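PDB 6K2L: siderophore-interacting protein from Aeromonas hydrophila, which binds flavin-adenine dinucleotide and, judging from its family, probably reduces ferric siderophores so that their iron is released. Local coordinates for residues P23-I28 against D96-L101; I79-T84 against G106-F111. The protein carries 1 engineered substitution. One frame throughout, in Å; residues are numbered along the deposited sequence.

Interaction 1: P23-I28 against D96-L101; sequences PHLRRI and DIDFAL. With FAD (flavin-adenine dinucleotide), chain C.
Strands 25-28 and 96-100 pair as antiparallel neighbours in the six-stranded barrel of the FAD-binding domain, the flavin-reductase-type barrel of siderophore-interacting proteins, and H24 and L101 extend the contact. R26 with F99 and I28 with I97 are the hydrogen-bonded pairs; L25 with A100 and R27 with D98 are the non-hydrogen-bonded ones. Past the last bridge L101 N still reaches H24 O at 3.0 Å.

On the face of L25, R27, D98 and A100, the side chains of R27 and D98 run side by side in the same direction. R27, extended with CG anti to the backbone N (chi1 171°) and bent only at chi3, presents its NE edge to the carboxylate: NE meets the syn lone pair of D98 OD1 at 2.8 Å, and NH2 meets D98 OD2 at 2.9 Å. The two planes are nearly coplanar, and the paired bonds fix the rotation of both groups. D96, in a salt bridge with R89, passes the R27 chain at a slant, its OD2 near R27 CD.

On the face of R26, I28, I97 and F99, I28 CD1 touches F99 CD1 at 3.7 Å. L101, just past the strand end, lays CD1 over the centre of the R26 guanidinium, whose NE forms a salt bridge with D20.

The backbone of 96-101 also holds the flavin: FAD N3 donates to D98 O at 3.0 Å, and A100 N donates to FAD O2 at 2.9 Å, nearly straight at 173°.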
loop_
_atom_site.group_PDB
_atom_site.type_symbol
_atom_site.label_atom_id
_atom_site.label_comp_id
_atom_site.label_asym_id
_atom_site.label_seq_id
_atom_site.Cartn_x
_atom_site.Cartn_y
_atom_site.Cartn_z
ATOM N N PRO A 23 20.430 -3.959 -12.790
ATOM C CA PRO A 23 20.823 -3.551 -14.155
ATOM C C PRO A 23 19.706 -3.606 -15.195
ATOM O O PRO A 23 19.752 -2.852 -16.174
ATOM C CB PRO A 23 21.951 -4.533 -14.489
ATOM C CG PRO A 23 22.554 -4.832 -13.173
ATOM C CD PRO A 23 21.406 -4.893 -12.206
ATOM N N HIS A 24 18.712 -4.484 -15.035
ATOM C CA HIS A 24 17.618 -4.589 -15.995
ATOM C C HIS A 24 16.258 -4.280 -15.376
ATOM O O HIS A 24 15.235 -4.787 -15.833
ATOM C CB HIS A 24 17.594 -5.962 -16.645
ATOM C CG HIS A 24 18.796 -6.241 -17.476
ATOM N ND1 HIS A 24 20.004 -6.616 -16.926
ATOM C CD2 HIS A 24 18.992 -6.171 -18.815
ATOM C CE1 HIS A 24 20.890 -6.785 -17.892
ATOM N NE2 HIS A 24 20.303 -6.519 -19.048
ATOM N N LEU A 25 16.230 -3.452 -14.344
ATOM C CA LEU A 25 14.979 -3.010 -13.747
ATOM C C LEU A 25 15.143 -1.540 -13.391
ATOM O O LEU A 25 15.929 -1.185 -12.509
ATOM C CB LEU A 25 14.612 -3.858 -12.526
ATOM C CG LEU A 25 13.126 -3.685 -12.151
ATOM C CD1 LEU A 25 12.209 -4.278 -13.236
ATOM C CD2 LEU A 25 12.789 -4.222 -10.757
ATOM N N ARG A 26 14.417 -0.682 -14.083
ATOM C CA ARG A 26 14.632 0.758 -13.998
ATOM C C ARG A 26 13.394 1.414 -13.401
ATOM O O ARG A 26 12.313 1.343 -13.988
ATOM C CB ARG A 26 14.953 1.327 -15.381
ATOM C CG ARG A 26 15.231 2.811 -15.368
ATOM C CD ARG A 26 15.777 3.280 -16.702
ATOM N NE ARG A 26 17.221 3.054 -16.739
ATOM C CZ ARG A 26 17.927 2.858 -17.845
ATOM N NH1 ARG A 26 17.329 2.887 -19.030
ATOM N NH2 ARG A 26 19.229 2.644 -17.762
ATOM N N ARG A 27 13.549 2.023 -12.231
ATOM C CA ARG A 27 12.452 2.671 -11.513
ATOM C C ARG A 27 12.378 4.126 -11.954
ATOM O O ARG A 27 13.268 4.930 -11.631
ATOM C CB ARG A 27 12.657 2.593 -10.000
ATOM C CG ARG A 27 11.663 3.431 -9.181
ATOM C CD ARG A 27 11.471 2.871 -7.753
ATOM N NE ARG A 27 11.402 1.415 -7.792
ATOM C CZ ARG A 27 11.895 0.596 -6.864
ATOM N NH1 ARG A 27 12.492 1.087 -5.778
ATOM N NH2 ARG A 27 11.783 -0.724 -7.039
ATOM N N ILE A 28 11.319 4.469 -12.680
ATOM C CA ILE A 28 11.096 5.821 -13.164
ATOM C C ILE A 28 10.036 6.456 -12.282
ATOM O O ILE A 28 8.956 5.887 -12.079
ATOM C CB ILE A 28 10.674 5.817 -14.636
ATOM C CG1 ILE A 28 11.828 5.297 -15.505
ATOM C CG2 ILE A 28 10.224 7.179 -15.019
ATOM C CD1 ILE A 28 11.431 5.009 -16.964
ATOM N N ASP A 96 5.646 5.762 -9.066
ATOM C CA ASP A 96 6.785 4.961 -9.525
ATOM C C ASP A 96 6.346 3.852 -10.467
ATOM O O ASP A 96 5.494 3.036 -10.120
ATOM C CB ASP A 96 7.497 4.293 -8.338
ATOM C CG ASP A 96 8.343 5.251 -7.557
ATOM O OD1 ASP A 96 8.621 6.345 -8.097
ATOM O OD2 ASP A 96 8.725 4.917 -6.404
ATOM N N ILE A 97 6.966 3.774 -11.631
ATOM C CA ILE A 97 6.785 2.626 -12.510
ATOM C C ILE A 97 8.138 1.982 -12.756
ATOM O O ILE A 97 9.091 2.686 -13.113
ATOM C CB ILE A 97 6.145 3.031 -13.841
ATOM C CG1 ILE A 97 4.836 3.754 -13.579
ATOM C CG2 ILE A 97 5.906 1.790 -14.670
ATOM C CD1 ILE A 97 4.255 4.416 -14.870
ATOM N N ASP A 98 8.220 0.646 -12.595
ATOM C CA ASP A 98 9.461 -0.107 -12.815
ATOM C C ASP A 98 9.454 -0.838 -14.163
ATOM O O ASP A 98 8.622 -1.730 -14.392
ATOM C CB ASP A 98 9.691 -1.133 -11.711
ATOM C CG ASP A 98 10.020 -0.516 -10.356
ATOM O OD1 ASP A 98 10.162 0.731 -10.230
ATOM O OD2 ASP A 98 10.150 -1.319 -9.395
ATOM N N PHE A 99 10.421 -0.513 -15.020
ATOM C CA PHE A 99 10.527 -1.039 -16.383
ATOM C C PHE A 99 11.539 -2.184 -16.448
ATOM O O PHE A 99 12.705 -2.001 -16.073
ATOM C CB PHE A 99 10.950 0.088 -17.343
ATOM C CG PHE A 99 9.834 1.019 -17.699
ATOM C CD1 PHE A 99 9.391 1.983 -16.786
ATOM C CD2 PHE A 99 9.193 0.922 -18.928
ATOM C CE1 PHE A 99 8.331 2.825 -17.099
ATOM C CE2 PHE A 99 8.137 1.773 -19.245
ATOM C CZ PHE A 99 7.713 2.721 -18.335
ATOM N N ALA A 100 11.105 -3.354 -16.937
ATOM C CA ALA A 100 12.029 -4.465 -17.208
ATOM C C ALA A 100 12.776 -4.166 -18.505
ATOM O O ALA A 100 12.236 -4.338 -19.597
ATOM C CB ALA A 100 11.289 -5.800 -17.295
ATOM N N LEU A 101 14.025 -3.710 -18.386
ATOM C CA LEU A 101 14.844 -3.333 -19.544
ATOM C C LEU A 101 15.112 -4.533 -20.451
ATOM O O LEU A 101 15.327 -5.654 -19.977
ATOM C CB LEU A 101 16.176 -2.718 -19.072
ATOM C CG LEU A 101 16.168 -1.354 -18.347
ATOM C CD1 LEU A 101 17.572 -0.800 -18.144
ATOM C CD2 LEU A 101 15.264 -0.312 -19.051
HETATM P PA FAD C . 6.748 -4.609 -27.206
HETATM O O1A FAD C . 6.674 -3.530 -28.238
HETATM O O2A FAD C . 5.407 -5.070 -26.619
HETATM O O5B FAD C . 7.430 -5.989 -27.719
HETATM C C5B FAD C . 8.668 -5.993 -28.461
HETATM C C4B FAD C . 9.385 -7.325 -28.366
HETATM O O4B FAD C . 10.089 -7.424 -27.108
HETATM C C3B FAD C . 8.533 -8.589 -28.458
HETATM O O3B FAD C . 9.251 -9.613 -29.143
HETATM C C2B FAD C . 8.287 -8.941 -26.984
HETATM O O2B FAD C . 8.064 -10.325 -26.722
HETATM C C1B FAD C . 9.601 -8.514 -26.341
HETATM N N9A FAD C . 9.440 -8.030 -24.992
HETATM C C8A FAD C . 8.432 -7.227 -24.521
HETATM N N7A FAD C . 8.553 -6.906 -23.253
HETATM C C5A FAD C . 9.731 -7.534 -22.871
HETATM C C6A FAD C . 10.422 -7.585 -21.647
HETATM N N6A FAD C . 10.022 -6.940 -20.550
HETATM N N1A FAD C . 11.567 -8.313 -21.599
HETATM C C2A FAD C . 11.973 -8.944 -22.705
HETATM N N3A FAD C . 11.407 -8.958 -23.919
HETATM C C4A FAD C . 10.289 -8.226 -23.935
HETATM N N1 FAD C . 6.230 -4.839 -17.826
HETATM C C2 FAD C . 7.145 -4.131 -17.100
HETATM O O2 FAD C . 8.297 -3.950 -17.501
HETATM N N3 FAD C . 6.790 -3.604 -15.868
HETATM C C4 FAD C . 5.563 -3.716 -15.262
HETATM O O4 FAD C . 5.365 -3.195 -14.164
HETATM C C4X FAD C . 4.590 -4.457 -16.046
HETATM N N5 FAD C . 3.369 -4.610 -15.544
HETATM C C5X FAD C . 2.456 -5.319 -16.284
HETATM C C6 FAD C . 1.183 -5.508 -15.763
HETATM C C7 FAD C . 0.223 -6.240 -16.458
HETATM C C7M FAD C . -1.154 -6.399 -15.864
HETATM C C8 FAD C . 0.538 -6.768 -17.725
HETATM C C8M FAD C . -0.487 -7.528 -18.532
HETATM C C9 FAD C . 1.808 -6.565 -18.256
HETATM C C9A FAD C . 2.768 -5.857 -17.546
HETATM N N10 FAD C . 4.074 -5.677 -18.047
HETATM C C10 FAD C . 5.020 -4.988 -17.314
HETATM C "C1'" FAD C . 4.459 -6.253 -19.348
HETATM C "C2'" FAD C . 4.663 -5.224 -20.461
HETATM O "O2'" FAD C . 3.421 -4.664 -20.898
HETATM C "C3'" FAD C . 5.359 -5.916 -21.637
HETATM O "O3'" FAD C . 6.717 -6.155 -21.275
HETATM C "C4'" FAD C . 5.320 -5.136 -22.950
HETATM O "O4'" FAD C . 5.452 -6.062 -24.032
HETATM C "C5'" FAD C . 6.398 -4.074 -22.995
HETATM O "O5'" FAD C . 6.210 -3.261 -24.168
HETATM P P FAD C . 7.426 -2.844 -25.084
HETATM O O1P FAD C . 6.909 -1.699 -25.964
HETATM O O2P FAD C . 8.629 -2.540 -24.310
HETATM O O3P FAD C . 7.664 -4.137 -25.993
#

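Interaction 2: I79-T84 against G106-F111; sequences IMRTFT and GPASRF. With FAD (flavin-adenine dinucleotide), chain C.
R81 and P107 cross at about a right angle, with the proline ring against one face of the guanidinium: P107 CG lies 3.4 Å above that plane, offset toward its rim, and P107 CD is 3.2 Å from R81 NH2. The arginine chain folds at chi2 (-70°), which brings the edge of the guanidinium to the pyrophosphate while R81 CG stays against A108 CB. Its nitrogens then divide the work. NE donates to FAD O1P at 3.0 Å and weakly to O5', NH2 takes FAD O1A at 2.9 Å, and NH1 turns back to M80 O and to E256 of the helix 255-266. One group thus spans both phosphates, its rotation fixed on several sides.

Residues 79-84, the start of barrel strand 79-89, here face the start of helix 107-114, a phosphate-binding helix N-terminus. G106 is the N-cap residue, and its lack of a side chain lets O1A approach its CA. A108 N donates to the same O1P that R81 NE holds, and S109 N makes a weak bond to O2P; the helix dipole would probably add to the pull on the phosphate's charge.

Further along the strand, A108 CB meets F83 CZ obliquely at 3.7 Å, and one face of the F83 ring lies against the isoalloxazine, with CE2 3.2 Å from FAD C2. T82 O accepts from the ribityl O2', and T84 OG1 donates to flavin N5 at 2.8 Å. At the opposite end of the segment, I79 CG2 rests on P107 CG.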
loop_
_atom_site.group_PDB
_atom_site.type_symbol
_atom_site.label_atom_id
_atom_site.label_comp_id
_atom_site.label_asym_id
_atom_site.label_seq_id
_atom_site.Cartn_x
_atom_site.Cartn_y
_atom_site.Cartn_z
ATOM N N ILE A 79 -0.320 4.666 -28.719
ATOM C CA ILE A 79 -0.029 3.262 -28.457
ATOM C C ILE A 79 -0.136 3.026 -26.959
ATOM O O ILE A 79 0.238 3.887 -26.151
ATOM C CB ILE A 79 1.365 2.884 -28.987
ATOM C CG1 ILE A 79 1.482 3.269 -30.462
ATOM C CG2 ILE A 79 1.635 1.400 -28.813
ATOM C CD1 ILE A 79 2.915 3.349 -30.914
ATOM N N MET A 80 -0.695 1.887 -26.571
ATOM C CA MET A 80 -0.928 1.603 -25.165
ATOM C C MET A 80 -0.074 0.425 -24.732
ATOM O O MET A 80 0.110 -0.533 -25.494
ATOM C CB MET A 80 -2.393 1.305 -24.919
ATOM C CG MET A 80 -3.274 2.273 -25.664
ATOM S SD MET A 80 -3.787 3.574 -24.547
ATOM C CE MET A 80 -5.116 2.668 -23.750
ATOM N N ARG A 81 0.480 0.526 -23.523
ATOM C CA ARG A 81 1.106 -0.618 -22.877
ATOM C C ARG A 81 0.584 -0.713 -21.457
ATOM O O ARG A 81 0.291 0.302 -20.830
ATOM C CB ARG A 81 2.640 -0.511 -22.844
ATOM C CG ARG A 81 3.310 -0.525 -24.222
ATOM C CD ARG A 81 3.205 -1.863 -24.856
ATOM N NE ARG A 81 3.963 -2.004 -26.099
ATOM C CZ ARG A 81 3.440 -1.843 -27.318
ATOM N NH1 ARG A 81 2.174 -1.493 -27.441
ATOM N NH2 ARG A 81 4.171 -2.056 -28.407
ATOM N N THR A 82 0.513 -1.934 -20.931
ATOM C CA THR A 82 0.094 -2.154 -19.554
ATOM C C THR A 82 1.300 -2.199 -18.624
ATOM O O THR A 82 2.289 -2.874 -18.916
ATOM C CB THR A 82 -0.698 -3.446 -19.428
ATOM O OG1 THR A 82 -1.800 -3.388 -20.333
ATOM C CG2 THR A 82 -1.238 -3.587 -17.989
ATOM N N PHE A 83 1.215 -1.489 -17.501
ATOM C CA PHE A 83 2.300 -1.471 -16.527
ATOM C C PHE A 83 1.707 -1.433 -15.132
ATOM O O PHE A 83 0.512 -1.238 -14.944
ATOM C CB PHE A 83 3.267 -0.285 -16.746
ATOM C CG PHE A 83 4.283 -0.555 -17.823
ATOM C CD1 PHE A 83 3.935 -0.429 -19.155
ATOM C CD2 PHE A 83 5.555 -0.978 -17.501
ATOM C CE1 PHE A 83 4.816 -0.702 -20.127
ATOM C CE2 PHE A 83 6.441 -1.278 -18.474
ATOM C CZ PHE A 83 6.075 -1.136 -19.801
ATOM N N THR A 84 2.559 -1.656 -14.156
ATOM C CA THR A 84 2.180 -1.734 -12.763
ATOM C C THR A 84 2.581 -0.430 -12.096
ATOM O O THR A 84 3.680 0.075 -12.344
ATOM C CB THR A 84 2.913 -2.905 -12.121
ATOM O OG1 THR A 84 2.593 -4.091 -12.855
ATOM C CG2 THR A 84 2.568 -3.063 -10.600
ATOM N N GLY A 106 10.313 -1.753 -29.279
ATOM C CA GLY A 106 8.961 -1.430 -28.839
ATOM C C GLY A 106 8.913 -0.055 -28.201
ATOM O O GLY A 106 9.929 0.438 -27.692
ATOM N N PRO A 107 7.748 0.604 -28.227
ATOM C CA PRO A 107 7.687 1.985 -27.708
ATOM C C PRO A 107 7.992 2.110 -26.227
ATOM O O PRO A 107 8.652 3.074 -25.832
ATOM C CB PRO A 107 6.244 2.416 -28.019
ATOM C CG PRO A 107 5.472 1.139 -28.099
ATOM C CD PRO A 107 6.430 0.139 -28.700
ATOM N N ALA A 108 7.512 1.198 -25.376
ATOM C CA ALA A 108 7.804 1.335 -23.945
ATOM C C ALA A 108 9.283 1.103 -23.650
ATOM O O ALA A 108 9.861 1.799 -22.809
ATOM C CB ALA A 108 6.946 0.373 -23.114
ATOM N N SER A 109 9.904 0.137 -24.336
ATOM C CA SER A 109 11.345 -0.061 -24.205
ATOM C C SER A 109 12.110 1.187 -24.598
ATOM O O SER A 109 13.090 1.542 -23.934
ATOM C CB SER A 109 11.815 -1.237 -25.064
ATOM O OG SER A 109 13.203 -1.463 -24.866
ATOM N N ARG A 110 11.676 1.873 -25.665
ATOM C CA ARG A 110 12.349 3.102 -26.054
ATOM C C ARG A 110 12.169 4.183 -25.012
ATOM O O ARG A 110 13.132 4.870 -24.649
ATOM C CB ARG A 110 11.839 3.599 -27.403
ATOM C CG ARG A 110 12.307 5.023 -27.715
ATOM C CD ARG A 110 11.503 5.632 -28.857
ATOM N NE ARG A 110 11.862 5.074 -30.163
ATOM C CZ ARG A 110 11.269 5.419 -31.301
ATOM N NH1 ARG A 110 10.288 6.314 -31.267
ATOM N NH2 ARG A 110 11.655 4.879 -32.463
ATOM N N PHE A 111 10.959 4.337 -24.503
ATOM C CA PHE A 111 10.781 5.329 -23.455
ATOM C C PHE A 111 11.689 5.035 -22.260
ATOM O O PHE A 111 12.351 5.945 -21.745
ATOM C CB PHE A 111 9.318 5.385 -23.024
ATOM C CG PHE A 111 9.108 6.195 -21.802
ATOM C CD1 PHE A 111 9.027 7.583 -21.874
ATOM C CD2 PHE A 111 9.025 5.578 -20.568
ATOM C CE1 PHE A 111 8.845 8.337 -20.727
ATOM C CE2 PHE A 111 8.840 6.326 -19.428
ATOM C CZ PHE A 111 8.748 7.709 -19.506
HETATM P PA FAD C . 6.748 -4.609 -27.206
HETATM O O1A FAD C . 6.674 -3.530 -28.238
HETATM O O2A FAD C . 5.407 -5.070 -26.619
HETATM O O5B FAD C . 7.430 -5.989 -27.719
HETATM C C5B FAD C . 8.668 -5.993 -28.461
HETATM C C4B FAD C . 9.385 -7.325 -28.366
HETATM O O4B FAD C . 10.089 -7.424 -27.108
HETATM C C3B FAD C . 8.533 -8.589 -28.458
HETATM O O3B FAD C . 9.251 -9.613 -29.143
HETATM C C2B FAD C . 8.287 -8.941 -26.984
HETATM O O2B FAD C . 8.064 -10.325 -26.722
HETATM C C1B FAD C . 9.601 -8.514 -26.341
HETATM N N9A FAD C . 9.440 -8.030 -24.992
HETATM C C8A FAD C . 8.432 -7.227 -24.521
HETATM N N7A FAD C . 8.553 -6.906 -23.253
HETATM C C5A FAD C . 9.731 -7.534 -22.871
HETATM C C6A FAD C . 10.422 -7.585 -21.647
HETATM N N6A FAD C . 10.022 -6.940 -20.550
HETATM N N1A FAD C . 11.567 -8.313 -21.599
HETATM C C2A FAD C . 11.973 -8.944 -22.705
HETATM N N3A FAD C . 11.407 -8.958 -23.919
HETATM C C4A FAD C . 10.289 -8.226 -23.935
HETATM N N1 FAD C . 6.230 -4.839 -17.826
HETATM C C2 FAD C . 7.145 -4.131 -17.100
HETATM O O2 FAD C . 8.297 -3.950 -17.501
HETATM N N3 FAD C . 6.790 -3.604 -15.868
HETATM C C4 FAD C . 5.563 -3.716 -15.262
HETATM O O4 FAD C . 5.365 -3.195 -14.164
HETATM C C4X FAD C . 4.590 -4.457 -16.046
HETATM N N5 FAD C . 3.369 -4.610 -15.544
HETATM C C5X FAD C . 2.456 -5.319 -16.284
HETATM C C6 FAD C . 1.183 -5.508 -15.763
HETATM C C7 FAD C . 0.223 -6.240 -16.458
HETATM C C7M FAD C . -1.154 -6.399 -15.864
HETATM C C8 FAD C . 0.538 -6.768 -17.725
HETATM C C8M FAD C . -0.487 -7.528 -18.532
HETATM C C9 FAD C . 1.808 -6.565 -18.256
HETATM C C9A FAD C . 2.768 -5.857 -17.546
HETATM N N10 FAD C . 4.074 -5.677 -18.047
HETATM C C10 FAD C . 5.020 -4.988 -17.314
HETATM C "C1'" FAD C . 4.459 -6.253 -19.348
HETATM C "C2'" FAD C . 4.663 -5.224 -20.461
HETATM O "O2'" FAD C . 3.421 -4.664 -20.898
HETATM C "C3'" FAD C . 5.359 -5.916 -21.637
HETATM O "O3'" FAD C . 6.717 -6.155 -21.275
HETATM C "C4'" FAD C . 5.320 -5.136 -22.950
HETATM O "O4'" FAD C . 5.452 -6.062 -24.032
HETATM C "C5'" FAD C . 6.398 -4.074 -22.995
HETATM O "O5'" FAD C . 6.210 -3.261 -24.168
HETATM P P FAD C . 7.426 -2.844 -25.084
HETATM O O1P FAD C . 6.909 -1.699 -25.964
HETATM O O2P FAD C . 8.629 -2.540 -24.310
HETATM O O3P FAD C . 7.664 -4.137 -25.993
#

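Overall arrangement
Both contacts lie in the FAD-binding domain and hold the cofactor: interaction 1 within the barrel sheet, interaction 2 between that sheet and helix 107-114. Interaction 1 joins two strands directly through backbone bonds and a lateral ion pair; it is partly buried. Interaction 2 is smaller and more buried, has no hydrogen bond between its segments, and meets by van der Waals contact, with the pyrophosphate as a shared hydrogen-bonding partner. Their FAD chemistry differs accordingly: 96-101 reads the pyrimidine edge of the flavin through its backbone, whereas 79-84 covers the flavin's face and N5 and shares the phosphates with 106-111. The two meet where the F99 ring touches those of F83 and F111, and I28 also packs on F111.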